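Putative hexose oxidase (Nonomuraea sp. ATCC 39727, PDB 5AWV) probably oxidises a sugar of teicoplanin-type glycopeptide antibiotics, using a flavin-adenine dinucleotide cofactor held covalently by the protein. Local coordinates at residues 469-474 with 492-497; 459-464 with 484-489. All blocks are in the same frame, centred on the assembly; numbering follows the deposited sequence.

Interaction 1 (469-474 with 492-497); sequences AYINYP and DLYYKG. With FAD (flavin-adenine dinucleotide), chain M; N1L (2-amino-2-deoxy-beta-D-glucopyranuronic acid), chain B.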
loop_
_atom_site.group_PDB
_atom_site.type_symbol
_atom_site.label_atom_id
_atom_site.label_comp_id
_atom_site.label_asym_id
_atom_site.label_seq_id
_atom_site.Cartn_x
_atom_site.Cartn_y
_atom_site.Cartn_z
ATOM N N ALA A 469 15.126 -5.303 -2.225
ATOM C CA ALA A 469 13.718 -5.510 -2.149
ATOM C C ALA A 469 12.981 -4.309 -1.596
ATOM O O ALA A 469 13.604 -3.407 -1.109
ATOM C CB ALA A 469 13.406 -6.790 -1.372
ATOM N N TYR A 470 11.667 -4.312 -1.826
ATOM C CA TYR A 470 10.771 -3.227 -1.610
ATOM C C TYR A 470 9.970 -3.560 -0.310
ATOM O O TYR A 470 9.286 -4.593 -0.238
ATOM C CB TYR A 470 9.849 -3.117 -2.771
ATOM C CG TYR A 470 8.681 -2.158 -2.627
ATOM C CD1 TYR A 470 8.847 -0.882 -2.091
ATOM C CD2 TYR A 470 7.420 -2.508 -3.084
ATOM C CE1 TYR A 470 7.773 -0.007 -1.990
ATOM C CE2 TYR A 470 6.348 -1.625 -3.035
ATOM C CZ TYR A 470 6.515 -0.356 -2.517
ATOM O OH TYR A 470 5.410 0.483 -2.461
ATOM N N ILE A 471 10.068 -2.702 0.698
ATOM C CA ILE A 471 9.441 -2.960 2.053
ATOM C C ILE A 471 7.934 -3.033 2.066
ATOM O O ILE A 471 7.415 -3.654 2.921
ATOM C CB ILE A 471 9.965 -1.919 3.126
ATOM C CG1 ILE A 471 9.657 -2.335 4.564
ATOM C CG2 ILE A 471 9.381 -0.570 2.898
ATOM C CD1 ILE A 471 10.403 -3.589 5.025
ATOM N N ASN A 472 7.256 -2.495 1.041
ATOM C CA ASN A 472 5.802 -2.743 0.928
ATOM C C ASN A 472 5.399 -4.090 0.418
ATOM O O ASN A 472 4.193 -4.456 0.494
ATOM C CB ASN A 472 5.092 -1.629 0.127
ATOM C CG ASN A 472 4.447 -0.568 0.987
ATOM O OD1 ASN A 472 4.096 -0.797 2.138
ATOM N ND2 ASN A 472 4.270 0.603 0.409
ATOM N N TYR A 473 6.403 -4.829 -0.063
ATOM C CA TYR A 473 6.273 -6.279 -0.312
ATOM C C TYR A 473 7.092 -7.120 0.662
ATOM O O TYR A 473 8.013 -7.889 0.277
ATOM C CB TYR A 473 6.775 -6.565 -1.722
ATOM C CG TYR A 473 6.093 -5.923 -2.860
ATOM C CD1 TYR A 473 4.808 -5.377 -2.787
ATOM C CD2 TYR A 473 6.828 -5.770 -4.080
ATOM C CE1 TYR A 473 4.232 -4.745 -3.889
ATOM C CE2 TYR A 473 6.242 -5.168 -5.220
ATOM C CZ TYR A 473 4.941 -4.669 -5.141
ATOM O OH TYR A 473 4.388 -4.056 -6.338
ATOM N N PRO A 474 6.813 -6.943 1.942
ATOM C CA PRO A 474 7.646 -7.624 2.938
ATOM C C PRO A 474 7.598 -9.166 2.810
ATOM O O PRO A 474 6.566 -9.742 2.524
ATOM C CB PRO A 474 7.070 -7.202 4.245
ATOM C CG PRO A 474 5.614 -6.984 3.914
ATOM C CD PRO A 474 5.605 -6.379 2.539
ATOM N N ASP A 492 19.429 -4.742 5.056
ATOM C CA ASP A 492 20.249 -4.226 3.984
ATOM C C ASP A 492 19.690 -4.456 2.596
ATOM O O ASP A 492 19.890 -3.637 1.736
ATOM C CB ASP A 492 21.653 -4.757 4.069
ATOM C CG ASP A 492 22.405 -4.251 5.394
ATOM O OD1 ASP A 492 21.856 -3.463 6.265
ATOM O OD2 ASP A 492 23.580 -4.609 5.490
ATOM N N LEU A 493 18.952 -5.522 2.399
ATOM C CA LEU A 493 18.288 -5.731 1.151
ATOM C C LEU A 493 17.115 -4.698 0.975
ATOM O O LEU A 493 16.951 -4.160 -0.110
ATOM C CB LEU A 493 17.654 -7.170 1.136
ATOM C CG LEU A 493 18.664 -8.336 1.295
ATOM C CD1 LEU A 493 17.903 -9.645 1.242
ATOM C CD2 LEU A 493 19.683 -8.235 0.187
ATOM N N TYR A 494 16.363 -4.411 2.047
ATOM C CA TYR A 494 15.244 -3.447 1.950
ATOM C C TYR A 494 15.705 -1.978 1.917
ATOM O O TYR A 494 15.166 -1.149 1.145
ATOM C CB TYR A 494 14.241 -3.601 3.086
ATOM C CG TYR A 494 13.422 -4.800 2.921
ATOM C CD1 TYR A 494 12.431 -4.885 1.925
ATOM C CD2 TYR A 494 13.534 -5.836 3.778
ATOM C CE1 TYR A 494 11.687 -6.030 1.753
ATOM C CE2 TYR A 494 12.795 -6.999 3.593
ATOM C CZ TYR A 494 11.870 -7.080 2.591
ATOM O OH TYR A 494 11.136 -8.212 2.442
ATOM N N TYR A 495 16.693 -1.678 2.739
ATOM C CA TYR A 495 17.066 -0.264 2.984
ATOM C C TYR A 495 18.438 0.208 2.557
ATOM O O TYR A 495 18.688 1.413 2.557
ATOM C CB TYR A 495 16.908 0.013 4.490
ATOM C CG TYR A 495 15.524 -0.282 5.098
ATOM C CD1 TYR A 495 14.371 0.324 4.629
ATOM C CD2 TYR A 495 15.415 -1.100 6.151
ATOM C CE1 TYR A 495 13.169 0.114 5.240
ATOM C CE2 TYR A 495 14.212 -1.309 6.796
ATOM C CZ TYR A 495 13.092 -0.673 6.351
ATOM O OH TYR A 495 11.938 -0.920 7.002
ATOM N N LYS A 496 19.296 -0.706 2.170
ATOM C CA LYS A 496 20.653 -0.457 1.767
ATOM C C LYS A 496 21.327 0.523 2.713
ATOM O O LYS A 496 21.213 0.341 3.950
ATOM C CB LYS A 496 20.708 -0.082 0.265
ATOM C CG LYS A 496 20.124 -1.103 -0.726
ATOM C CD LYS A 496 20.247 -0.651 -2.173
ATOM C CE LYS A 496 21.713 -0.483 -2.603
ATOM N NZ LYS A 496 21.809 0.115 -3.914
ATOM N N GLY A 497 21.895 1.574 2.160
ATOM C CA GLY A 497 22.663 2.602 2.877
ATOM C C GLY A 497 21.769 3.514 3.722
ATOM O O GLY A 497 22.297 4.240 4.525
HETATM P PA FAD M . -2.002 -2.943 6.763
HETATM O O1A FAD M . -1.955 -4.456 6.702
HETATM O O2A FAD M . -3.117 -2.250 7.397
HETATM O O5B FAD M . -0.645 -2.379 7.349
HETATM C C5B FAD M . 0.679 -2.798 6.872
HETATM C C4B FAD M . 1.715 -2.489 7.906
HETATM O O4B FAD M . 1.826 -1.092 8.201
HETATM C C3B FAD M . 1.536 -3.173 9.271
HETATM O O3B FAD M . 2.776 -3.433 9.972
HETATM C C2B FAD M . 0.720 -2.119 9.955
HETATM O O2B FAD M . 0.762 -2.297 11.332
HETATM C C1B FAD M . 1.336 -0.842 9.489
HETATM N N9A FAD M . 0.393 0.251 9.541
HETATM C C8A FAD M . -0.829 0.368 9.008
HETATM N N7A FAD M . -1.358 1.594 9.219
HETATM C C5A FAD M . -0.456 2.301 9.887
HETATM C C6A FAD M . -0.413 3.650 10.488
HETATM N N6A FAD M . -1.480 4.431 10.352
HETATM N N1A FAD M . 0.745 4.014 11.118
HETATM C C2A FAD M . 1.798 3.155 11.248
HETATM N N3A FAD M . 1.818 1.884 10.761
HETATM C C4A FAD M . 0.696 1.432 10.131
HETATM N N1 FAD M . 2.056 -1.716 -3.226
HETATM C C2 FAD M . 2.500 -0.865 -4.198
HETATM O O2 FAD M . 3.389 -0.029 -3.916
HETATM N N3 FAD M . 1.998 -0.867 -5.443
HETATM C C4 FAD M . 0.930 -1.619 -5.782
HETATM O O4 FAD M . 0.442 -1.580 -6.933
HETATM C C4X FAD M . 0.369 -2.535 -4.779
HETATM N N5 FAD M . -0.718 -3.345 -5.039
HETATM C C5X FAD M . -1.303 -4.126 -4.079
HETATM C C6 FAD M . -2.456 -4.865 -4.415
HETATM C C7 FAD M . -2.933 -5.724 -3.388
HETATM C C7M FAD M . -4.173 -6.605 -3.691
HETATM C C8 FAD M . -2.329 -5.785 -1.999
HETATM C C8M FAD M . -3.024 -6.496 -0.862
HETATM C C9 FAD M . -1.215 -4.960 -1.726
HETATM C C9A FAD M . -0.676 -4.175 -2.703
HETATM N N10 FAD M . 0.460 -3.351 -2.480
HETATM C C10 FAD M . 0.981 -2.514 -3.453
HETATM C "C1'" FAD M . 1.167 -3.375 -1.157
HETATM C "C2'" FAD M . 0.730 -2.296 -0.240
HETATM O "O2'" FAD M . 1.401 -1.124 -0.661
HETATM C "C3'" FAD M . 1.245 -2.713 1.086
HETATM O "O3'" FAD M . 0.643 -3.983 1.346
HETATM C "C4'" FAD M . 0.839 -1.680 2.173
HETATM O "O4'" FAD M . 1.739 -1.858 3.270
HETATM C "C5'" FAD M . -0.567 -1.981 2.626
HETATM O "O5'" FAD M . -1.024 -0.967 3.542
HETATM P P FAD M . -2.342 -1.221 4.357
HETATM O O1P FAD M . -2.669 -0.047 5.143
HETATM O O2P FAD M . -3.470 -1.736 3.508
HETATM O O3P FAD M . -1.888 -2.511 5.191
HETATM C C1 N1L B . -1.626 -7.969 -6.364
HETATM C C2 N1L B . -0.766 -9.301 -6.062
HETATM C C3 N1L B . 0.439 -9.041 -5.138
HETATM C C4 N1L B . 1.268 -7.947 -5.777
HETATM C C5 N1L B . 0.445 -6.630 -5.788
HETATM C C6 N1L B . 1.258 -5.412 -6.299
HETATM N N2 N1L B . -1.554 -10.384 -5.477
HETATM O O3 N1L B . 1.310 -10.264 -5.011
HETATM O O4 N1L B . 2.599 -7.780 -5.070
HETATM O O5 N1L B . -0.717 -6.793 -6.695
HETATM O O6B N1L B . 1.208 -5.209 -7.707
HETATM O O6A N1L B . 2.599 -5.583 -6.069
HETATM O O HOH W 1 12.467 -0.807 0.740
HETATM O O HOH W 2 10.650 -8.671 -0.186
#
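With CG1 of Ile471 anti to the backbone N (chi1 -165°) and CG of Tyr494 anti to its carbonyl carbon (chi1 -73°), Ile471 CD1 is carried over one face of the Tyr494 ring. This CD1 stands 4.0 Å from the Tyr494 ring centroid in a CH-pi contact, the two side chains crossing at about a right angle. Tyr495 adds its hydroxyl end, with OH 3.6 Å from Ile471 CG1, while that hydroxyl is hydrogen-bonded to Gly216 O. The flexible CG1-CD1 arm of isoleucine lets one methyl touch both Tyr494 and Tyr495. Ala469, small enough to lie beside the Tyr494 ring, brings its CB to 3.6 Å from Tyr494 CE1. Its N gives the direct backbone bond of the contact to Leu493 O (3.0 Å, 161°). One water links Ile471 N with Tyr494 O; a second joins Tyr473 O to Tyr494 OH, which also bonds to Asp475 N. Polar groups buried here are thus served by water as well as by protein.

Beyond these residues, 470-473 make a type I turn, closed by Tyr473 N to Tyr470 O, that presents side chains to the flavin. Tyr470 OH donates to FAD O2 at 2.5 Å and accepts from Asn472 ND2, which lies 3.1 Å from it. Asn472 uses its other amide end, OD1, to accept from FAD O4' at 2.8 Å. The Tyr473 ring has N1L O4 over one face and Tyr470 CD2 over the other. In this berberine-like part of the FAD-linked oxidoreductase, helix 490-495 therefore backs a turn that hydrogen-bonds FAD at two places, the flavin carbonyl O2 and the ribityl O4'.

Interaction 2 (459-464 with 484-489); sequences VPVPND and NTSGVP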
loop_
_atom_site.group_PDB
_atom_site.type_symbol
_atom_site.label_atom_id
_atom_site.label_comp_id
_atom_site.label_asym_id
_atom_site.label_seq_id
_atom_site.Cartn_x
_atom_site.Cartn_y
_atom_site.Cartn_z
ATOM N N VAL A 459 18.973 -14.651 -2.632
ATOM C CA VAL A 459 18.282 -13.404 -2.461
ATOM C C VAL A 459 18.843 -12.365 -3.332
ATOM O O VAL A 459 19.982 -12.491 -3.779
ATOM C CB VAL A 459 18.322 -12.883 -0.966
ATOM C CG1 VAL A 459 17.696 -13.901 -0.012
ATOM C CG2 VAL A 459 19.714 -12.512 -0.524
ATOM N N PRO A 460 18.055 -11.278 -3.561
ATOM C CA PRO A 460 18.500 -10.250 -4.530
ATOM C C PRO A 460 19.494 -9.245 -3.925
ATOM O O PRO A 460 19.208 -8.077 -3.832
ATOM C CB PRO A 460 17.149 -9.577 -4.965
ATOM C CG PRO A 460 16.312 -9.696 -3.746
ATOM C CD PRO A 460 16.618 -11.146 -3.303
ATOM N N VAL A 461 20.694 -9.715 -3.579
ATOM C CA VAL A 461 21.736 -8.885 -3.069
ATOM C C VAL A 461 21.990 -7.805 -4.091
ATOM O O VAL A 461 22.129 -8.105 -5.303
ATOM C CB VAL A 461 23.071 -9.665 -2.848
ATOM C CG1 VAL A 461 24.185 -8.740 -2.402
ATOM C CG2 VAL A 461 22.843 -10.716 -1.812
ATOM N N PRO A 462 22.045 -6.540 -3.628
ATOM C CA PRO A 462 22.446 -5.489 -4.532
ATOM C C PRO A 462 23.726 -5.705 -5.279
ATOM O O PRO A 462 24.808 -5.851 -4.683
ATOM C CB PRO A 462 22.444 -4.219 -3.674
ATOM C CG PRO A 462 21.454 -4.494 -2.625
ATOM C CD PRO A 462 21.580 -5.977 -2.336
ATOM N N ASN A 463 23.606 -5.743 -6.591
ATOM C CA ASN A 463 24.816 -5.883 -7.431
ATOM C C ASN A 463 24.603 -5.180 -8.732
ATOM O O ASN A 463 23.853 -4.228 -8.750
ATOM C CB ASN A 463 25.240 -7.361 -7.536
ATOM C CG ASN A 463 24.223 -8.241 -8.223
ATOM O OD1 ASN A 463 23.240 -7.791 -8.823
ATOM N ND2 ASN A 463 24.456 -9.566 -8.119
ATOM N N ASP A 464 25.265 -5.565 -9.824
ATOM C CA ASP A 464 25.045 -4.891 -11.103
ATOM C C ASP A 464 23.652 -5.074 -11.589
ATOM O O ASP A 464 23.201 -4.235 -12.333
ATOM C CB ASP A 464 26.000 -5.448 -12.224
ATOM C CG ASP A 464 26.306 -4.429 -13.312
ATOM O OD1 ASP A 464 26.633 -3.218 -12.991
ATOM O OD2 ASP A 464 26.337 -4.862 -14.534
ATOM N N ASN A 484 17.866 -17.289 3.257
ATOM C CA ASN A 484 18.853 -16.307 2.901
ATOM C C ASN A 484 20.203 -16.790 3.335
ATOM O O ASN A 484 20.557 -16.632 4.524
ATOM C CB ASN A 484 18.476 -14.919 3.528
ATOM C CG ASN A 484 19.481 -13.839 3.232
ATOM O OD1 ASN A 484 20.540 -14.058 2.649
ATOM N ND2 ASN A 484 19.193 -12.671 3.659
ATOM N N THR A 485 21.032 -17.216 2.375
ATOM C CA THR A 485 22.372 -17.642 2.677
ATOM C C THR A 485 23.414 -16.705 2.159
ATOM O O THR A 485 24.572 -17.061 2.104
ATOM C CB THR A 485 22.676 -19.072 2.136
ATOM O OG1 THR A 485 22.574 -19.107 0.701
ATOM C CG2 THR A 485 21.700 -20.097 2.700
ATOM N N SER A 486 23.089 -15.440 1.901
ATOM C CA SER A 486 24.053 -14.520 1.335
ATOM C C SER A 486 25.003 -13.908 2.346
ATOM O O SER A 486 25.929 -13.211 1.963
ATOM C CB SER A 486 23.256 -13.372 0.676
ATOM O OG SER A 486 22.474 -12.734 1.680
ATOM N N GLY A 487 24.684 -13.987 3.649
ATOM C CA GLY A 487 25.311 -13.153 4.619
ATOM C C GLY A 487 24.867 -11.701 4.599
ATOM O O GLY A 487 25.437 -10.911 5.319
ATOM N N VAL A 488 23.858 -11.325 3.812
ATOM C CA VAL A 488 23.374 -9.940 3.798
ATOM C C VAL A 488 22.076 -9.917 4.601
ATOM O O VAL A 488 21.167 -10.655 4.310
ATOM C CB VAL A 488 23.128 -9.464 2.377
ATOM C CG1 VAL A 488 22.688 -7.993 2.321
ATOM C CG2 VAL A 488 24.424 -9.581 1.582
ATOM N N PRO A 489 22.047 -9.157 5.691
ATOM C CA PRO A 489 20.852 -9.095 6.452
ATOM C C PRO A 489 19.641 -8.480 5.711
ATOM O O PRO A 489 19.806 -7.705 4.764
ATOM C CB PRO A 489 21.245 -8.261 7.684
ATOM C CG PRO A 489 22.483 -7.619 7.371
ATOM C CD PRO A 489 23.090 -8.254 6.163
#
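Asn484 OD1 is gripped by two donors of Ser486, its OG at 2.5 Å and its backbone N at 3.0 Å, and the face this builds packs against Val459. The second of these bonds makes an Asx turn; Val488 N in turn gives its hydrogen to Ser486 OG at 2.9 Å, an ST turn that follows directly. Both donors lie in the carbonyl plane of Asn484, OG on a lone pair. At the other end of the amide, Asn484 ND2 donates to Val488 O and, outside the segment, to Leu478 O. Asparagine suits the position because one flat group can accept and donate at once, holding the 484-488 loop in shape.

Against these turns the 459-464 loop offers valines. Val459 lays both methyls over one face of the Asn484 amide, CG1 3.7 Å from Asn484 CG and CG2 3.5 Å from Ser486 OG, the Val459 and Asn484 side chains crossing at about a right angle. Val461 turns its CB toward the other segment, and the inverse gamma turn centred on Pro460 bends the chain between the two valines. Compact branched side chains fill such a seam without needing polar partners. Gly487, with positive phi, lets the chain turn between Ser486 and Val488. Farther along, Val461 CG2 touches Ser486 CB at 3.7 Å and Val488 CG2 at 3.9 Å.

Overall arrangement
Interactions 1 and 2 have centres about 11 Å apart and lie on the same side of the chain's centre. Their segments alternate along the sequence, 459-464, 469-474, 484-489 and then 492-497, so the chain after helix 438-452 doubles back through both contacts before and through the end of helix 490-495. Leu493 of that helix joins them, its CD1 packing on Val459 CG2 and its CD2 on Val488 CG1. Interaction 1 is buried about 11 Å from the chain's centre, beside the flavin, whereas interaction 2 is about 21 Å from it, partly buried and away from the annotated sites. One helix thus connects peripheral loop packing with the cofactor-binding turn.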